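Local coordinates for protein leucine aminopeptidase (Legionella pneumophila, PDB 5GNE) that probably removes amino-terminal residues from peptides as a zinc-dependent aminopeptidase of the M28 family, at residues R9-N14 with F33-I38; S13-E18 with P53-Y58; I96-Q101 with I369-L374. One frame throughout, in Å; residues are numbered along the deposited sequence.

Contact 1: R9-N14 with F33-I38; sequences RIIVSN and FSFIAI
Ile10 and Ile36 face each other as a hydrogen-bonded pair of two antiparallel strands, 9-13 and 33-38. Their backbones exchange two bonds, and the one from Ile36 N to Ile10 O is 2.9 Å and almost straight at 177°. Val12 and Ser34 repeat the pattern. The tight part lies on the face of Ile10, Val12, Ser34 and Ile36. There CG1 of Ile10 rests against CG1 of Ile36 at 3.6 Å. Both CG1 atoms stand between backbone N and carbonyl carbon (chi1 66° and 62°), which brings the two branches together. Ile10 CD1 reaches on to Ile38 CG2. On the other face Phe35 turns a ring edge to Ile10 O, and its CD1 lies 3.7 Å from Ile11 CG1. Ser34 OG closes the pair firmly, donating to Asn14 OD1 at 2.7 Å; it also bonds to Gln29. The partly exposed ends are looser. Arg9 leads its guanidinium away to Thr68 and Asn70, and Phe33 CD1 lies beside Ser13 CA. The pair forms the middle of a four-stranded antiparallel sheet, between strands 25-29 and 59-60. Helix 14-20 packs on the face of Val12 and Ile36, and helix 75-81 on that of Ile11 and Phe35.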
# COMPACT_ATOMS: atom_id res chain seq x y z
N ARG A 9 -20.22 5.30 4.60
CA ARG A 9 -19.97 6.72 4.52
C ARG A 9 -18.63 6.92 3.87
O ARG A 9 -17.59 6.48 4.38
CB ARG A 9 -20.05 7.37 5.90
CG ARG A 9 -21.46 7.28 6.48
CD ARG A 9 -21.59 8.04 7.80
NE ARG A 9 -21.01 7.31 8.91
CZ ARG A 9 -21.06 7.74 10.16
NH1 ARG A 9 -21.64 8.90 10.42
NH2 ARG A 9 -20.52 7.02 11.14
N ILE A 10 -18.65 7.58 2.72
CA ILE A 10 -17.44 7.70 1.90
C ILE A 10 -17.28 9.12 1.41
O ILE A 10 -18.24 9.89 1.36
CB ILE A 10 -17.46 6.77 0.67
CG1 ILE A 10 -18.57 7.18 -0.31
CG2 ILE A 10 -17.70 5.34 1.07
CD1 ILE A 10 -18.58 6.28 -1.53
N ILE A 11 -16.04 9.46 1.07
CA ILE A 11 -15.74 10.76 0.50
C ILE A 11 -15.38 10.57 -0.96
O ILE A 11 -14.56 9.72 -1.31
CB ILE A 11 -14.60 11.45 1.27
CG1 ILE A 11 -15.11 11.81 2.68
CG2 ILE A 11 -14.12 12.71 0.54
CD1 ILE A 11 -14.01 12.25 3.59
N VAL A 12 -16.06 11.31 -1.83
CA VAL A 12 -15.82 11.25 -3.28
C VAL A 12 -15.64 12.63 -3.90
O VAL A 12 -16.11 13.62 -3.38
CB VAL A 12 -16.98 10.57 -3.98
CG1 VAL A 12 -17.08 9.12 -3.50
CG2 VAL A 12 -18.27 11.34 -3.69
N SER A 13 -14.96 12.68 -5.04
CA SER A 13 -14.90 13.93 -5.83
C SER A 13 -16.31 14.34 -6.22
O SER A 13 -17.21 13.50 -6.38
CB SER A 13 -14.09 13.76 -7.08
OG SER A 13 -14.84 12.95 -7.97
N ASN A 14 -16.54 15.63 -6.37
CA ASN A 14 -17.84 16.06 -6.86
C ASN A 14 -18.21 15.41 -8.19
O ASN A 14 -19.38 15.13 -8.46
CB ASN A 14 -17.90 17.57 -6.90
CG ASN A 14 -18.02 18.16 -5.49
OD1 ASN A 14 -18.35 17.44 -4.54
ND2 ASN A 14 -17.72 19.43 -5.34
N PHE A 33 -15.29 18.20 -3.20
CA PHE A 33 -15.60 16.86 -2.70
C PHE A 33 -16.92 16.82 -1.95
O PHE A 33 -17.43 17.86 -1.47
CB PHE A 33 -14.47 16.34 -1.79
CG PHE A 33 -13.15 16.17 -2.50
CD1 PHE A 33 -12.84 15.00 -3.16
CD2 PHE A 33 -12.23 17.21 -2.54
CE1 PHE A 33 -11.63 14.85 -3.83
CE2 PHE A 33 -11.02 17.07 -3.21
CZ PHE A 33 -10.72 15.89 -3.86
N SER A 34 -17.48 15.60 -1.90
CA SER A 34 -18.70 15.30 -1.16
C SER A 34 -18.51 14.18 -0.15
O SER A 34 -17.85 13.17 -0.43
CB SER A 34 -19.83 14.93 -2.12
OG SER A 34 -20.07 16.01 -3.01
N PHE A 35 -19.10 14.36 1.03
CA PHE A 35 -19.12 13.34 2.07
C PHE A 35 -20.52 12.74 2.07
O PHE A 35 -21.50 13.44 2.33
CB PHE A 35 -18.77 13.94 3.44
CG PHE A 35 -18.85 12.96 4.58
CD1 PHE A 35 -18.39 11.66 4.44
CD2 PHE A 35 -19.35 13.36 5.82
CE1 PHE A 35 -18.43 10.77 5.50
CE2 PHE A 35 -19.42 12.45 6.91
CZ PHE A 35 -18.96 11.16 6.75
N ILE A 36 -20.63 11.46 1.72
CA ILE A 36 -21.95 10.89 1.49
C ILE A 36 -22.19 9.56 2.18
O ILE A 36 -21.27 8.85 2.59
CB ILE A 36 -22.21 10.67 -0.02
CG1 ILE A 36 -21.21 9.68 -0.61
CG2 ILE A 36 -22.18 11.99 -0.78
CD1 ILE A 36 -21.54 9.26 -2.08
N ALA A 37 -23.47 9.23 2.30
CA ALA A 37 -23.87 7.92 2.75
C ALA A 37 -24.55 7.22 1.59
O ALA A 37 -25.47 7.76 0.97
CB ALA A 37 -24.79 8.02 3.96
N ILE A 38 -24.10 6.01 1.31
CA ILE A 38 -24.58 5.28 0.15
C ILE A 38 -24.36 3.80 0.43
O ILE A 38 -23.30 3.40 0.93
CB ILE A 38 -23.86 5.73 -1.17
CG1 ILE A 38 -24.61 5.19 -2.40
CG2 ILE A 38 -22.38 5.33 -1.21
CD1 ILE A 38 -23.96 5.57 -3.71

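Contact 2: S13-E18 with P53-Y58; sequences SNCLYE and PVCGNY
Cys55 O is gripped by two donors, the hydroxyl of Ser13 and a water. It belongs to a disulfide-linked junction between the capped start of helix 14-20 and the end of helix 42-55. Ser13 OG donates to Cys55 O at 2.8 Å, in the carbonyl plane and on a lone pair. Ser13 is the N-cap residue of helix 14-20, and its hydroxyl accepts from Leu16 N with a nearly straight bond of 168°. It therefore ties the first turn of one helix to the last residue of the other. Its chi1 of 71° puts OG between the backbone N and the carbonyl carbon, where it can serve both partners. The water takes the N-H of Ser13 and donates to Cys55 O and to Asn57 O, the latter at 2.6 Å. It thus joins the end of strand 8-13 to the turn that follows helix 42-55.

Two residues on from Ser13, Cys15 forms the disulfide with Cys55, SG to SG at 2.0 Å. Cys15 SG lies anti to its own N (chi1 -176°), which points it at the other helix. The sulfur of Cys15 also touches Val54 CG1, on the exposed side. Toward the interior, Leu16 CB lies 4.0 Å from Cys55 CB. The Leu16 side chain also packs on Leu48 and Met51 of helix 42-55. Gly56 leaves the helix with a positive phi, and the chain then runs on toward strand 59-60. A bound zinc lies about 11 Å from Gly56, measured from where its side chain would be, and no residue here is among the zinc ligands. Leu16 CD2 reaches Gly56 O at 3.7 Å.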
# COMPACT_ATOMS: atom_id res chain seq x y z
N SER A 13 -14.96 12.68 -5.04
CA SER A 13 -14.90 13.93 -5.83
C SER A 13 -16.31 14.34 -6.22
O SER A 13 -17.21 13.50 -6.38
CB SER A 13 -14.09 13.76 -7.08
OG SER A 13 -14.84 12.95 -7.97
N ASN A 14 -16.54 15.63 -6.37
CA ASN A 14 -17.84 16.06 -6.86
C ASN A 14 -18.21 15.41 -8.19
O ASN A 14 -19.38 15.13 -8.46
CB ASN A 14 -17.90 17.57 -6.90
CG ASN A 14 -18.02 18.16 -5.49
OD1 ASN A 14 -18.35 17.44 -4.54
ND2 ASN A 14 -17.72 19.43 -5.34
N CYS A 15 -17.20 15.12 -8.99
CA CYS A 15 -17.36 14.38 -10.23
C CYS A 15 -18.09 13.07 -10.01
O CYS A 15 -19.09 12.78 -10.63
CB CYS A 15 -15.99 14.12 -10.87
SG CYS A 15 -16.04 13.32 -12.46
N LEU A 16 -17.57 12.27 -9.10
CA LEU A 16 -18.18 10.99 -8.78
C LEU A 16 -19.54 11.19 -8.11
O LEU A 16 -20.48 10.43 -8.35
CB LEU A 16 -17.25 10.21 -7.89
CG LEU A 16 -17.39 8.70 -7.75
CD1 LEU A 16 -17.79 8.13 -9.09
CD2 LEU A 16 -16.05 8.15 -7.26
N TYR A 17 -19.68 12.23 -7.30
CA TYR A 17 -20.96 12.47 -6.63
C TYR A 17 -22.11 12.61 -7.63
O TYR A 17 -23.18 12.02 -7.43
CB TYR A 17 -20.93 13.72 -5.76
CG TYR A 17 -22.29 14.05 -5.20
CD1 TYR A 17 -22.93 13.17 -4.32
CD2 TYR A 17 -22.96 15.22 -5.56
CE1 TYR A 17 -24.20 13.45 -3.80
CE2 TYR A 17 -24.24 15.51 -5.03
CZ TYR A 17 -24.84 14.62 -4.16
OH TYR A 17 -26.10 14.88 -3.63
N GLU A 18 -21.90 13.39 -8.69
CA GLU A 18 -22.97 13.63 -9.65
C GLU A 18 -23.42 12.33 -10.32
O GLU A 18 -24.57 12.22 -10.73
CB GLU A 18 -22.54 14.65 -10.70
CG GLU A 18 -22.26 16.02 -10.09
CD GLU A 18 -23.52 16.67 -9.51
OE1 GLU A 18 -24.61 16.44 -10.06
OE2 GLU A 18 -23.42 17.41 -8.52
N PRO A 53 -11.22 6.39 -13.62
CA PRO A 53 -10.23 7.15 -14.42
C PRO A 53 -10.54 8.66 -14.55
O PRO A 53 -9.65 9.49 -14.57
CB PRO A 53 -10.29 6.49 -15.80
CG PRO A 53 -10.89 5.17 -15.57
CD PRO A 53 -11.86 5.34 -14.43
N VAL A 54 -11.82 8.97 -14.72
CA VAL A 54 -12.28 10.35 -14.84
C VAL A 54 -12.38 11.06 -13.49
O VAL A 54 -11.94 12.20 -13.34
CB VAL A 54 -13.65 10.39 -15.56
CG1 VAL A 54 -14.19 11.78 -15.57
CG2 VAL A 54 -13.49 9.86 -16.99
N CYS A 55 -12.97 10.37 -12.52
CA CYS A 55 -13.41 11.00 -11.29
C CYS A 55 -12.61 10.64 -10.05
O CYS A 55 -12.87 11.18 -8.97
CB CYS A 55 -14.87 10.64 -11.03
SG CYS A 55 -16.01 11.29 -12.26
N GLY A 56 -11.68 9.69 -10.17
CA GLY A 56 -10.83 9.32 -9.05
C GLY A 56 -11.40 8.22 -8.20
O GLY A 56 -12.56 7.82 -8.33
N ASN A 57 -10.60 7.75 -7.27
CA ASN A 57 -11.03 6.73 -6.34
C ASN A 57 -11.81 7.39 -5.20
O ASN A 57 -11.90 8.60 -5.15
CB ASN A 57 -9.82 5.96 -5.81
CG ASN A 57 -10.21 4.67 -5.16
OD1 ASN A 57 -11.27 4.11 -5.45
ND2 ASN A 57 -9.37 4.17 -4.27
N TYR A 58 -12.37 6.59 -4.30
CA TYR A 58 -13.05 7.13 -3.13
C TYR A 58 -12.38 6.69 -1.84
O TYR A 58 -11.63 5.72 -1.80
CB TYR A 58 -14.51 6.69 -3.12
CG TYR A 58 -14.70 5.22 -2.87
CD1 TYR A 58 -14.52 4.29 -3.90
CD2 TYR A 58 -15.15 4.77 -1.66
CE1 TYR A 58 -14.73 2.96 -3.69
CE2 TYR A 58 -15.38 3.42 -1.44
CZ TYR A 58 -15.17 2.53 -2.45
OH TYR A 58 -15.40 1.20 -2.21
O HOH W 1 -13.40 10.41 -6.22

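Contact 3: I96-Q101 with I369-L374; sequences INHEAQ and IVELGL
The start of helix 99-106 and the loop before it dock on the last turn of helix 355-373, the C-terminal helix of the M28 peptidase fold. Glu371 makes the polar link. Its carboxylate receives two successive backbone N-H groups, one on each oxygen. Asn97 N donates to OE1 at 3.0 Å and comes from above the carboxylate plane, 36° out of it. His98 N donates to OE2 at 3.0 Å, on the syn lone pair, with a bent N-H...O angle of 140°. OE2 also bonds to Tyr301 OH of helix 288-302. Three bonds thus fix the rotation of the carboxylate. The side chain bends at chi2 (-73°), which brings its acid end up to the loop.

Hydrocarbon groups lie around this link. The Ile96 side chain crosses that of Glu371 at about a right angle, with CG2 of Ile96 3.6 Å from OE2 of Glu371. CB of His98 lies against CG1 of Val370 at 3.7 Å. Further along, Gln101 lays its CB by the same methyl. Val370 also packs on Val102 and Leu105 of helix 99-106. The carboxylate is buried among these groups, while Asn97 and Glu99 lie at the surface. The contact is far from the zinc ions and is structural packing. Beyond Val370, Gln101 CG lies 4.1 Å from Leu374 CD1.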
# COMPACT_ATOMS: atom_id res chain seq x y z
N ILE A 96 22.86 9.13 3.80
CA ILE A 96 23.11 7.87 3.08
C ILE A 96 24.59 7.42 3.27
O ILE A 96 25.48 7.92 2.60
CB ILE A 96 22.76 8.04 1.61
CG1 ILE A 96 21.27 8.37 1.46
CG2 ILE A 96 23.04 6.78 0.84
CD1 ILE A 96 20.84 8.67 0.04
N ASN A 97 24.86 6.50 4.19
CA ASN A 97 26.22 6.30 4.70
C ASN A 97 26.59 4.84 5.01
O ASN A 97 27.49 4.55 5.81
CB ASN A 97 26.38 7.18 5.95
CG ASN A 97 25.23 7.01 6.91
OD1 ASN A 97 24.30 6.24 6.66
ND2 ASN A 97 25.25 7.79 7.97
N HIS A 98 25.80 3.95 4.45
CA HIS A 98 25.78 2.52 4.70
C HIS A 98 25.96 1.66 3.45
O HIS A 98 25.35 0.59 3.33
CB HIS A 98 24.42 2.32 5.40
CG HIS A 98 24.39 2.95 6.75
ND1 HIS A 98 23.52 2.58 7.73
CD2 HIS A 98 25.39 3.61 7.40
CE1 HIS A 98 23.81 3.22 8.84
NE2 HIS A 98 25.00 3.78 8.69
N GLU A 99 26.88 2.06 2.57
CA GLU A 99 27.01 1.42 1.27
C GLU A 99 27.37 -0.06 1.39
O GLU A 99 26.84 -0.90 0.66
CB GLU A 99 28.06 2.13 0.41
CG GLU A 99 28.40 1.34 -0.87
CD GLU A 99 29.10 2.16 -1.96
OE1 GLU A 99 29.06 3.42 -1.90
OE2 GLU A 99 29.63 1.53 -2.90
N ALA A 100 28.25 -0.42 2.33
CA ALA A 100 28.65 -1.82 2.45
C ALA A 100 27.46 -2.68 2.81
O ALA A 100 27.25 -3.73 2.21
CB ALA A 100 29.73 -1.98 3.47
N GLN A 101 26.68 -2.22 3.78
CA GLN A 101 25.52 -3.00 4.20
C GLN A 101 24.48 -3.11 3.10
O GLN A 101 23.94 -4.20 2.86
CB GLN A 101 24.90 -2.41 5.47
CG GLN A 101 25.80 -2.51 6.72
CD GLN A 101 26.76 -1.35 6.90
OE1 GLN A 101 27.15 -0.67 5.95
NE2 GLN A 101 27.18 -1.15 8.14
N ILE A 369 15.31 0.51 3.85
CA ILE A 369 15.38 -0.11 5.16
C ILE A 369 16.76 0.04 5.82
O ILE A 369 16.85 0.31 7.00
CB ILE A 369 15.02 -1.59 5.07
CG1 ILE A 369 13.52 -1.76 4.83
CG2 ILE A 369 15.37 -2.31 6.35
CD1 ILE A 369 13.15 -3.20 4.66
N VAL A 370 17.84 -0.10 5.06
CA VAL A 370 19.16 0.00 5.67
C VAL A 370 19.47 1.44 6.06
O VAL A 370 19.91 1.72 7.18
CB VAL A 370 20.28 -0.53 4.73
CG1 VAL A 370 21.65 -0.17 5.27
CG2 VAL A 370 20.17 -2.03 4.58
N GLU A 371 19.29 2.38 5.14
CA GLU A 371 19.72 3.72 5.45
C GLU A 371 18.85 4.40 6.52
O GLU A 371 19.36 5.22 7.29
CB GLU A 371 19.82 4.55 4.18
CG GLU A 371 20.83 3.96 3.20
CD GLU A 371 22.28 4.16 3.63
OE1 GLU A 371 22.52 4.74 4.70
OE2 GLU A 371 23.20 3.77 2.88
N LEU A 372 17.57 4.05 6.58
CA LEU A 372 16.75 4.51 7.70
C LEU A 372 16.97 3.64 8.96
O LEU A 372 17.02 4.16 10.09
CB LEU A 372 15.27 4.51 7.31
CG LEU A 372 14.83 5.62 6.36
CD1 LEU A 372 13.39 5.44 5.97
CD2 LEU A 372 14.98 6.95 7.06
N GLY A 373 17.10 2.33 8.75
CA GLY A 373 17.20 1.35 9.82
C GLY A 373 18.45 1.47 10.67
O GLY A 373 18.46 1.09 11.84
N LEU A 374 19.51 2.00 10.08
CA LEU A 374 20.76 2.24 10.78
C LEU A 374 21.19 3.75 10.81
O LEU A 374 22.28 4.08 11.26
CB LEU A 374 21.84 1.39 10.10
CG LEU A 374 21.69 -0.07 9.70
CD1 LEU A 374 22.86 -0.51 8.82
CD2 LEU A 374 21.67 -0.92 10.97

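Contacts 1 and 2 belong to the same N-terminal unit. They share Ser13 and Asn14, and their centres are 9 Å apart. Tyr58 packs on Ile10 and Val12, and Tyr17 on Ser34, so the two touch directly. Contact 1 is the buried one, built from regular backbone bonds and branched apolar side chains. Contact 2 is partly buried and relies on a covalent link, a shared carbonyl and a water. Contact 3 lies across the chain's centre, about 42 Å from contact 1 between centres. It too is partly buried, but there a single carboxylate takes the loop's backbone N-H groups. It joins early and late parts of the chain, 268 residues apart.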